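Local atomic coordinates of apical membrane antigen 1-like protein, soluble form (Toxoplasma gondii, PDB entry 3ZLE), a protein that probably takes part in host cell invasion by sporozoites, as an AMA1-family protein thought to pair with a RON2 protein at the moving junction. Residues Tyr43-Gly48 against Ser142-Pro147; Ala133-Thr138 against Asp284-His289. One frame throughout, in Å; residues are numbered along the deposited sequence.

How the interactions relate
The two contacts lie on the same side of the chain's centre, about 10 Å apart between centres, and their segments alternate along the chain: 43-48, 133-138, 142-147, 284-289. Segment 43-48 begins on strand 43-45 of a two-stranded sheet. Segments 133-138 and 142-147 belong to one loop between helix 120-129 and strand 148-151 of the five-stranded sheet. Segment 284-289 comes from the long excursion between helix 253-262 and strand 303-308, consistent with the domain II loop over the RON2-binding groove in AMA1 relatives. Tyr144 of interaction 1 stacks on Trp286 of interaction 2, and Arg44 N probably donates to Pro287 O, so three parts of the chain distant in sequence are tied around one aromatic stack.

Interaction 1: Tyr43-Gly48 against Ser142-Pro147; sequences YREVGG and STYKYP
Tyr144 and Glu45 meet as two side chains sliding past one another in opposite directions, with the carboxylate plane turned 37° from the ring. CG of Glu45 sits 4.2 Å above one face of the Tyr144 ring, displaced toward its rim, while Glu45 CB comes to 3.8 Å from Tyr144 CE1. CB of Tyr43 packs against the same ring carbon, Tyr144 CE1, at 3.7 Å. Arg44 O lies at the ring edge, in its plane, and accepts from Tyr144 OH in a bond modelled at 2.5 Å, a doubtfully short length. The Glu45 chain is fully extended, its CG anti to the backbone N (chi1 179°), and this carries the carboxylate beyond the ring to Lys145. There OE2 takes the N-H of Lys145 N on its anti lone pair at 2.7 Å, with a nearly straight angle of 160°. Farther along, the side chains of Val46 and Pro147 cross at about a right angle, Val46 CG2 touching Pro147 CB at 3.8 Å. Water 2 bridges the backbones here, accepting from Val46 N and donating to Lys145 O.

Around this shell, Thr40 OG1 is hydrogen-bonded to Glu45 OE1, Ser163 OG to Tyr144 OH, and Glu41 binds both Ser142 OG and Thr143 N. Ser142 OG in turn accepts from Tyr144 N, an ST turn that shapes the loop just before the ring. The charged end of Lys145 goes to Tyr129 O instead of the carboxylate. Glu45 therefore works across this contact as a backbone acceptor, with both carboxylate oxygens engaged, which should fix the rotation of the group and probably favours its ionised form.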
ATOM      1  N   TYR A  43      19.794  -8.441  -7.229  1.00 36.86           N
ATOM      2  CA  TYR A  43      18.354  -8.352  -7.549  1.00 34.70           C
ATOM      3  C   TYR A  43      17.592  -7.281  -6.785  1.00 40.86           C
ATOM      4  O   TYR A  43      17.839  -7.068  -5.589  1.00 34.46           O
ATOM      5  CB  TYR A  43      17.675  -9.684  -7.357  1.00 30.09           C
ATOM      6  CG  TYR A  43      18.275 -10.778  -8.156  1.00 32.16           C
ATOM      7  CD1 TYR A  43      17.818 -11.059  -9.455  1.00 37.73           C
ATOM      8  CD2 TYR A  43      19.253 -11.590  -7.605  1.00 31.79           C
ATOM      9  CE1 TYR A  43      18.333 -12.129 -10.175  1.00 37.52           C
ATOM     10  CE2 TYR A  43      19.810 -12.636  -8.327  1.00 41.89           C
ATOM     11  CZ  TYR A  43      19.362 -12.898  -9.612  1.00 41.96           C
ATOM     12  OH  TYR A  43      19.905 -13.965 -10.296  1.00 45.85           O
ATOM     13  N   ARG A  44      16.591  -6.692  -7.446  1.00 32.43           N
ATOM     14  CA  ARG A  44      15.647  -5.786  -6.761  1.00 32.26           C
ATOM     15  C   ARG A  44      14.783  -6.544  -5.735  1.00 29.79           C
ATOM     16  O   ARG A  44      14.353  -7.679  -5.974  1.00 25.67           O
ATOM     17  CB  ARG A  44      14.776  -5.065  -7.788  1.00 30.55           C
ATOM     18  CG  ARG A  44      15.555  -4.713  -9.025  1.00 28.33           C
ATOM     19  CD  ARG A  44      15.032  -3.459  -9.706  1.00 27.76           C
ATOM     20  NE  ARG A  44      14.727  -2.414  -8.751  1.00 28.21           N
ATOM     21  CZ  ARG A  44      13.892  -1.407  -9.001  1.00 30.11           C
ATOM     22  NH1 ARG A  44      13.308  -1.303 -10.191  1.00 28.48           N
ATOM     23  NH2 ARG A  44      13.735  -0.452  -8.110  1.00 21.45           N
ATOM     24  N   GLU A  45      14.678  -5.985  -4.540  1.00 24.95           N
ATOM     25  CA  GLU A  45      14.095  -6.709  -3.412  1.00 26.49           C
ATOM     26  C   GLU A  45      12.993  -5.817  -2.822  1.00 24.08           C
ATOM     27  O   GLU A  45      13.136  -4.569  -2.827  1.00 25.64           O
ATOM     28  CB  GLU A  45      15.205  -7.013  -2.394  1.00 23.28           C
ATOM     29  CG  GLU A  45      14.775  -7.741  -1.144  1.00 22.49           C
ATOM     30  CD  GLU A  45      15.950  -8.017  -0.215  1.00 29.84           C
ATOM     31  OE1 GLU A  45      16.655  -7.050   0.133  1.00 32.13           O
ATOM     32  OE2 GLU A  45      16.180  -9.199   0.158  1.00 33.05           O
ATOM     33  N   VAL A  46      11.835  -6.414  -2.508  1.00 17.70           N
ATOM     34  CA  VAL A  46      10.677  -5.632  -1.974  1.00 17.67           C
ATOM     35  C   VAL A  46      11.067  -5.115  -0.622  1.00 17.98           C
ATOM     36  O   VAL A  46      11.519  -5.879   0.218  1.00 21.03           O
ATOM     37  CB  VAL A  46       9.387  -6.511  -1.817  1.00 22.19           C
ATOM     38  CG1 VAL A  46       8.159  -5.654  -1.439  1.00 20.08           C
ATOM     39  CG2 VAL A  46       9.095  -7.272  -3.105  1.00 22.77           C
ATOM     40  N   GLY A  47      10.838  -3.823  -0.363  1.00 21.55           N
ATOM     41  CA  GLY A  47      11.484  -3.178   0.774  1.00 16.18           C
ATOM     42  C   GLY A  47      10.688  -2.296   1.732  1.00 19.54           C
ATOM     43  O   GLY A  47      11.194  -1.936   2.771  1.00 22.89           O
ATOM     44  N   GLY A  48       9.438  -1.971   1.410  1.00 22.28           N
ATOM     45  CA  GLY A  48       8.675  -1.019   2.232  1.00 18.72           C
ATOM     46  C   GLY A  48       8.387  -1.536   3.623  1.00 23.92           C
ATOM     47  O   GLY A  48       8.190  -2.741   3.818  1.00 25.27           O
ATOM     48  N   SER A 142      20.232 -18.233  -0.932  1.00 47.15           N
ATOM     49  CA  SER A 142      20.474 -16.793  -1.136  1.00 39.12           C
ATOM     50  C   SER A 142      20.093 -16.054   0.155  1.00 36.85           C
ATOM     51  O   SER A 142      19.387 -16.620   0.982  1.00 41.00           O
ATOM     52  CB  SER A 142      19.593 -16.301  -2.302  1.00 37.34           C
ATOM     53  OG  SER A 142      19.486 -14.893  -2.338  1.00 41.03           O
ATOM     54  N   THR A 143      20.544 -14.797   0.318  1.00 36.90           N
ATOM     55  CA  THR A 143      20.090 -13.928   1.450  1.00 39.62           C
ATOM     56  C   THR A 143      18.891 -13.026   1.063  1.00 35.18           C
ATOM     57  O   THR A 143      18.454 -12.164   1.856  1.00 32.64           O
ATOM     58  CB  THR A 143      21.227 -13.002   1.958  1.00 42.98           C
ATOM     59  OG1 THR A 143      21.466 -11.957   1.001  1.00 34.81           O
ATOM     60  CG2 THR A 143      22.532 -13.802   2.193  1.00 42.63           C
ATOM     61  N   TYR A 144      18.494 -13.110  -0.202  1.00 32.16           N
ATOM     62  CA  TYR A 144      17.286 -12.441  -0.707  1.00 38.78           C
ATOM     63  C   TYR A 144      16.101 -12.699   0.220  1.00 30.47           C
ATOM     64  O   TYR A 144      15.893 -13.826   0.653  1.00 30.48           O
ATOM     65  CB  TYR A 144      16.951 -12.987  -2.101  1.00 31.47           C
ATOM     66  CG  TYR A 144      15.981 -12.135  -2.887  1.00 35.46           C
ATOM     67  CD1 TYR A 144      16.428 -11.061  -3.623  1.00 31.29           C
ATOM     68  CD2 TYR A 144      14.621 -12.463  -2.955  1.00 30.43           C
ATOM     69  CE1 TYR A 144      15.557 -10.286  -4.363  1.00 30.86           C
ATOM     70  CE2 TYR A 144      13.744 -11.673  -3.653  1.00 29.54           C
ATOM     71  CZ  TYR A 144      14.215 -10.579  -4.369  1.00 31.21           C
ATOM     72  OH  TYR A 144      13.347  -9.782  -5.114  1.00 26.05           O
ATOM     73  N   LYS A 145      15.290 -11.676   0.471  1.00 30.85           N
ATOM     74  CA  LYS A 145      14.024 -11.874   1.207  1.00 33.16           C
ATOM     75  C   LYS A 145      12.780 -11.783   0.313  1.00 31.21           C
ATOM     76  O   LYS A 145      12.477 -10.719  -0.236  1.00 35.97           O
ATOM     77  CB  LYS A 145      13.903 -10.859   2.330  1.00 38.00           C
ATOM     78  CG  LYS A 145      15.098 -10.796   3.255  1.00 31.70           C
ATOM     79  CD  LYS A 145      15.022 -11.888   4.277  1.00 36.47           C
ATOM     80  CE  LYS A 145      15.945 -11.554   5.444  1.00 39.65           C
ATOM     81  NZ  LYS A 145      16.394 -12.817   6.061  1.00 40.44           N
ATOM     82  N   TYR A 146      11.983 -12.853   0.320  1.00 31.26           N
ATOM     83  CA  TYR A 146      10.648 -12.877  -0.300  1.00 27.98           C
ATOM     84  C   TYR A 146       9.651 -11.903   0.331  1.00 30.05           C
ATOM     85  O   TYR A 146       9.751 -11.592   1.523  1.00 32.97           O
ATOM     86  CB  TYR A 146      10.060 -14.280  -0.201  1.00 24.04           C
ATOM     87  CG  TYR A 146      10.889 -15.358  -0.867  1.00 25.83           C
ATOM     88  CD1 TYR A 146      11.255 -15.272  -2.227  1.00 26.60           C
ATOM     89  CD2 TYR A 146      11.257 -16.505  -0.162  1.00 25.08           C
ATOM     90  CE1 TYR A 146      11.899 -16.350  -2.872  1.00 24.26           C
ATOM     91  CE2 TYR A 146      11.901 -17.569  -0.797  1.00 27.59           C
ATOM     92  CZ  TYR A 146      12.246 -17.488  -2.132  1.00 30.33           C
ATOM     93  OH  TYR A 146      12.968 -18.558  -2.724  1.00 26.29           O
ATOM     94  N   PRO A 147       8.707 -11.381  -0.470  1.00 28.80           N
ATOM     95  CA  PRO A 147       7.565 -10.648   0.081  1.00 27.70           C
ATOM     96  C   PRO A 147       6.469 -11.628   0.495  1.00 23.52           C
ATOM     97  O   PRO A 147       6.513 -12.796   0.107  1.00 23.73           O
ATOM     98  CB  PRO A 147       7.060  -9.839  -1.129  1.00 23.68           C
ATOM     99  CG  PRO A 147       7.391 -10.706  -2.301  1.00 23.57           C
ATOM    100  CD  PRO A 147       8.730 -11.326  -1.951  1.00 30.08           C
TER
HETATM  101  O   HOH W   1      10.838  -8.578   0.957  1.00 28.84           O
HETATM  102  O   HOH W   2      11.756  -9.368  -2.424  1.00 31.58           O

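Interaction 2: Ala133-Thr138 against Asp284-His289; sequences AVNPST and DFWPVH
Pro136, the middle residue of an Asx turn that begins at Asn135, wedges between Phe285 and Trp286. The setting is the PAN-type architecture of AMA1, with Trp286 probably on the domain II loop of the family. Traced around the pyrrolidine from CB, the ring uses each of its carbons. CB approaches Phe285 CD2 at 3.7 Å, the two side chains passing in opposite directions. CG comes next, lying over the indole face 3.8 Å from Trp286 CE2 and, on its other contact, 3.9 Å from Phe285 CB. CD completes the circuit as a CH-pi donor, 3.8 Å from the centroid of the six-membered ring of Trp286 and 7° off its normal.

Two further atoms approach the benzo half of the indole obliquely: Val134 O lies 3.4 Å from Trp286 CZ2, and Ala133 CB packs near Trp286 CH2. Ser161 O receives the indole N-H, and Tyr43 meets the same side chain edge-to-face. Asn135, whose CG stands opposite the backbone N (chi1 -168°), helps to hold the proline's loop by turning its amide back over the following residues. Its OD1 accepts from Ser137 N at 2.8 Å and from Thr138 N at 3.0 Å, the two donors arriving from opposite faces of the amide plane.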
ATOM      1  N   ALA A 133      15.635 -18.042   1.134  1.00 32.43           N
ATOM      2  CA  ALA A 133      15.391 -18.004  -0.294  1.00 34.41           C
ATOM      3  C   ALA A 133      16.386 -18.868  -1.044  1.00 41.39           C
ATOM      4  O   ALA A 133      17.486 -19.157  -0.554  1.00 45.39           O
ATOM      5  CB  ALA A 133      15.481 -16.581  -0.793  1.00 33.88           C
ATOM      6  N   VAL A 134      16.018 -19.211  -2.269  1.00 39.22           N
ATOM      7  CA  VAL A 134      16.839 -20.022  -3.126  1.00 45.10           C
ATOM      8  C   VAL A 134      16.851 -19.352  -4.500  1.00 43.37           C
ATOM      9  O   VAL A 134      15.810 -18.966  -5.008  1.00 40.34           O
ATOM     10  CB  VAL A 134      16.243 -21.436  -3.263  1.00 42.71           C
ATOM     11  CG1 VAL A 134      16.720 -22.089  -4.545  1.00 47.00           C
ATOM     12  CG2 VAL A 134      16.596 -22.310  -2.058  1.00 43.09           C
ATOM     13  N   ASN A 135      18.024 -19.150  -5.076  1.00 39.72           N
ATOM     14  CA  ASN A 135      18.077 -18.511  -6.376  1.00 48.36           C
ATOM     15  C   ASN A 135      17.297 -19.336  -7.402  1.00 50.72           C
ATOM     16  O   ASN A 135      17.432 -20.548  -7.448  1.00 54.11           O
ATOM     17  CB  ASN A 135      19.515 -18.294  -6.819  1.00 41.63           C
ATOM     18  CG  ASN A 135      19.623 -17.372  -8.016  1.00 40.79           C
ATOM     19  OD1 ASN A 135      19.315 -17.764  -9.138  1.00 41.99           O
ATOM     20  ND2 ASN A 135      20.091 -16.158  -7.790  1.00 40.97           N
ATOM     21  N   PRO A 136      16.388 -18.687  -8.147  1.00 59.10           N
ATOM     22  CA  PRO A 136      15.518 -19.429  -9.058  1.00 65.06           C
ATOM     23  C   PRO A 136      16.229 -19.822 -10.362  1.00 62.36           C
ATOM     24  O   PRO A 136      15.709 -20.642 -11.120  1.00 66.18           O
ATOM     25  CB  PRO A 136      14.365 -18.445  -9.337  1.00 55.04           C
ATOM     26  CG  PRO A 136      14.746 -17.145  -8.693  1.00 52.47           C
ATOM     27  CD  PRO A 136      16.184 -17.238  -8.265  1.00 60.24           C
ATOM     28  N   SER A 137      17.419 -19.265 -10.597  1.00 57.87           N
ATOM     29  CA  SER A 137      18.335 -19.776 -11.631  1.00 56.18           C
ATOM     30  C   SER A 137      19.380 -20.745 -11.071  1.00 65.74           C
ATOM     31  O   SER A 137      19.250 -21.963 -11.214  1.00 65.40           O
ATOM     32  CB  SER A 137      19.033 -18.623 -12.356  1.00 68.83           C
ATOM     33  OG  SER A 137      18.155 -18.016 -13.285  1.00 66.22           O
ATOM     34  N   THR A 138      20.396 -20.203 -10.402  1.00 76.70           N
ATOM     35  CA  THR A 138      21.527 -21.007  -9.943  1.00 65.89           C
ATOM     36  C   THR A 138      21.084 -22.145  -9.050  1.00 63.84           C
ATOM     37  O   THR A 138      21.814 -23.115  -8.874  1.00 75.76           O
ATOM     38  CB  THR A 138      22.592 -20.165  -9.213  1.00 62.60           C
ATOM     39  OG1 THR A 138      22.185 -19.921  -7.859  1.00 76.28           O
ATOM     40  CG2 THR A 138      22.812 -18.846  -9.928  1.00 86.17           C
ATOM     41  N   ASP A 284      12.698 -16.153 -14.297  1.00 38.63           N
ATOM     42  CA  ASP A 284      13.155 -14.876 -13.813  1.00 40.60           C
ATOM     43  C   ASP A 284      12.186 -14.297 -12.773  1.00 40.38           C
ATOM     44  O   ASP A 284      11.500 -13.319 -13.026  1.00 37.74           O
ATOM     45  CB  ASP A 284      13.342 -13.918 -14.998  1.00 52.48           C
ATOM     46  CG  ASP A 284      14.530 -14.306 -15.878  1.00 50.29           C
ATOM     47  OD1 ASP A 284      15.386 -15.096 -15.414  1.00 58.58           O
ATOM     48  OD2 ASP A 284      14.641 -13.775 -17.002  1.00 64.35           O
ATOM     49  N   PHE A 285      12.190 -14.895 -11.584  1.00 38.16           N
ATOM     50  CA  PHE A 285      11.262 -14.538 -10.535  1.00 34.55           C
ATOM     51  C   PHE A 285      11.576 -13.197  -9.906  1.00 32.38           C
ATOM     52  O   PHE A 285      10.739 -12.639  -9.242  1.00 34.79           O
ATOM     53  CB  PHE A 285      11.206 -15.632  -9.466  1.00 29.75           C
ATOM     54  CG  PHE A 285      10.615 -16.937  -9.950  1.00 28.37           C
ATOM     55  CD1 PHE A 285      10.097 -17.055 -11.239  1.00 28.65           C
ATOM     56  CD2 PHE A 285      10.642 -18.062  -9.144  1.00 25.61           C
ATOM     57  CE1 PHE A 285       9.624 -18.267 -11.704  1.00 29.20           C
ATOM     58  CE2 PHE A 285      10.114 -19.265  -9.585  1.00 31.19           C
ATOM     59  CZ  PHE A 285       9.604 -19.371 -10.871  1.00 30.55           C
ATOM     60  N   TRP A 286      12.834 -12.749 -10.001  1.00 37.90           N
ATOM     61  CA  TRP A 286      13.244 -11.510  -9.338  1.00 27.93           C
ATOM     62  C   TRP A 286      13.809 -10.511 -10.351  1.00 33.17           C
ATOM     63  O   TRP A 286      14.659 -10.859 -11.148  1.00 43.09           O
ATOM     64  CB  TRP A 286      14.278 -11.777  -8.206  1.00 32.24           C
ATOM     65  CG  TRP A 286      14.009 -12.997  -7.266  1.00 26.13           C
ATOM     66  CD1 TRP A 286      12.815 -13.582  -7.004  1.00 31.10           C
ATOM     67  CD2 TRP A 286      14.979 -13.678  -6.434  1.00 28.66           C
ATOM     68  NE1 TRP A 286      12.971 -14.632  -6.104  1.00 25.70           N
ATOM     69  CE2 TRP A 286      14.300 -14.750  -5.795  1.00 27.25           C
ATOM     70  CE3 TRP A 286      16.372 -13.587  -6.297  1.00 29.12           C
ATOM     71  CZ2 TRP A 286      14.951 -15.668  -4.973  1.00 30.37           C
ATOM     72  CZ3 TRP A 286      17.029 -14.495  -5.452  1.00 31.39           C
ATOM     73  CH2 TRP A 286      16.306 -15.519  -4.787  1.00 33.38           C
ATOM     74  N   PRO A 287      13.390  -9.239 -10.263  1.00 32.12           N
ATOM     75  CA  PRO A 287      13.857  -8.214 -11.178  1.00 38.05           C
ATOM     76  C   PRO A 287      15.338  -7.957 -10.978  1.00 38.81           C
ATOM     77  O   PRO A 287      15.776  -7.744  -9.844  1.00 40.77           O
ATOM     78  CB  PRO A 287      13.045  -6.978 -10.758  1.00 32.39           C
ATOM     79  CG  PRO A 287      11.798  -7.550 -10.170  1.00 31.43           C
ATOM     80  CD  PRO A 287      12.245  -8.780  -9.455  1.00 28.07           C
ATOM     81  N   VAL A 288      16.112  -7.945 -12.063  1.00 36.68           N
ATOM     82  CA  VAL A 288      17.536  -7.679 -11.888  1.00 34.75           C
ATOM     83  C   VAL A 288      17.810  -6.209 -11.592  1.00 36.30           C
ATOM     84  O   VAL A 288      17.107  -5.317 -12.086  1.00 34.81           O
ATOM     85  CB  VAL A 288      18.480  -8.332 -12.976  1.00 37.96           C
ATOM     86  CG1 VAL A 288      17.713  -9.103 -14.038  1.00 28.99           C
ATOM     87  CG2 VAL A 288      19.477  -7.335 -13.559  1.00 30.63           C
ATOM     88  N   HIS A 289      18.695  -5.977 -10.634  1.00 37.90           N
ATOM     89  CA  HIS A 289      18.991  -4.631 -10.182  1.00 44.82           C
ATOM     90  C   HIS A 289      20.025  -3.975 -11.102  1.00 52.25           C
ATOM     91  O   HIS A 289      21.129  -4.495 -11.283  1.00 50.15           O
ATOM     92  CB  HIS A 289      19.504  -4.630  -8.742  1.00 43.24           C
ATOM     93  CG  HIS A 289      19.975  -3.284  -8.279  1.00 52.13           C
ATOM     94  ND1 HIS A 289      19.174  -2.163  -8.319  1.00 60.27           N
ATOM     95  CD2 HIS A 289      21.195  -2.858  -7.873  1.00 58.55           C
ATOM     96  CE1 HIS A 289      19.866  -1.114  -7.910  1.00 65.95           C
ATOM     97  NE2 HIS A 289      21.097  -1.508  -7.642  1.00 59.82           N
TER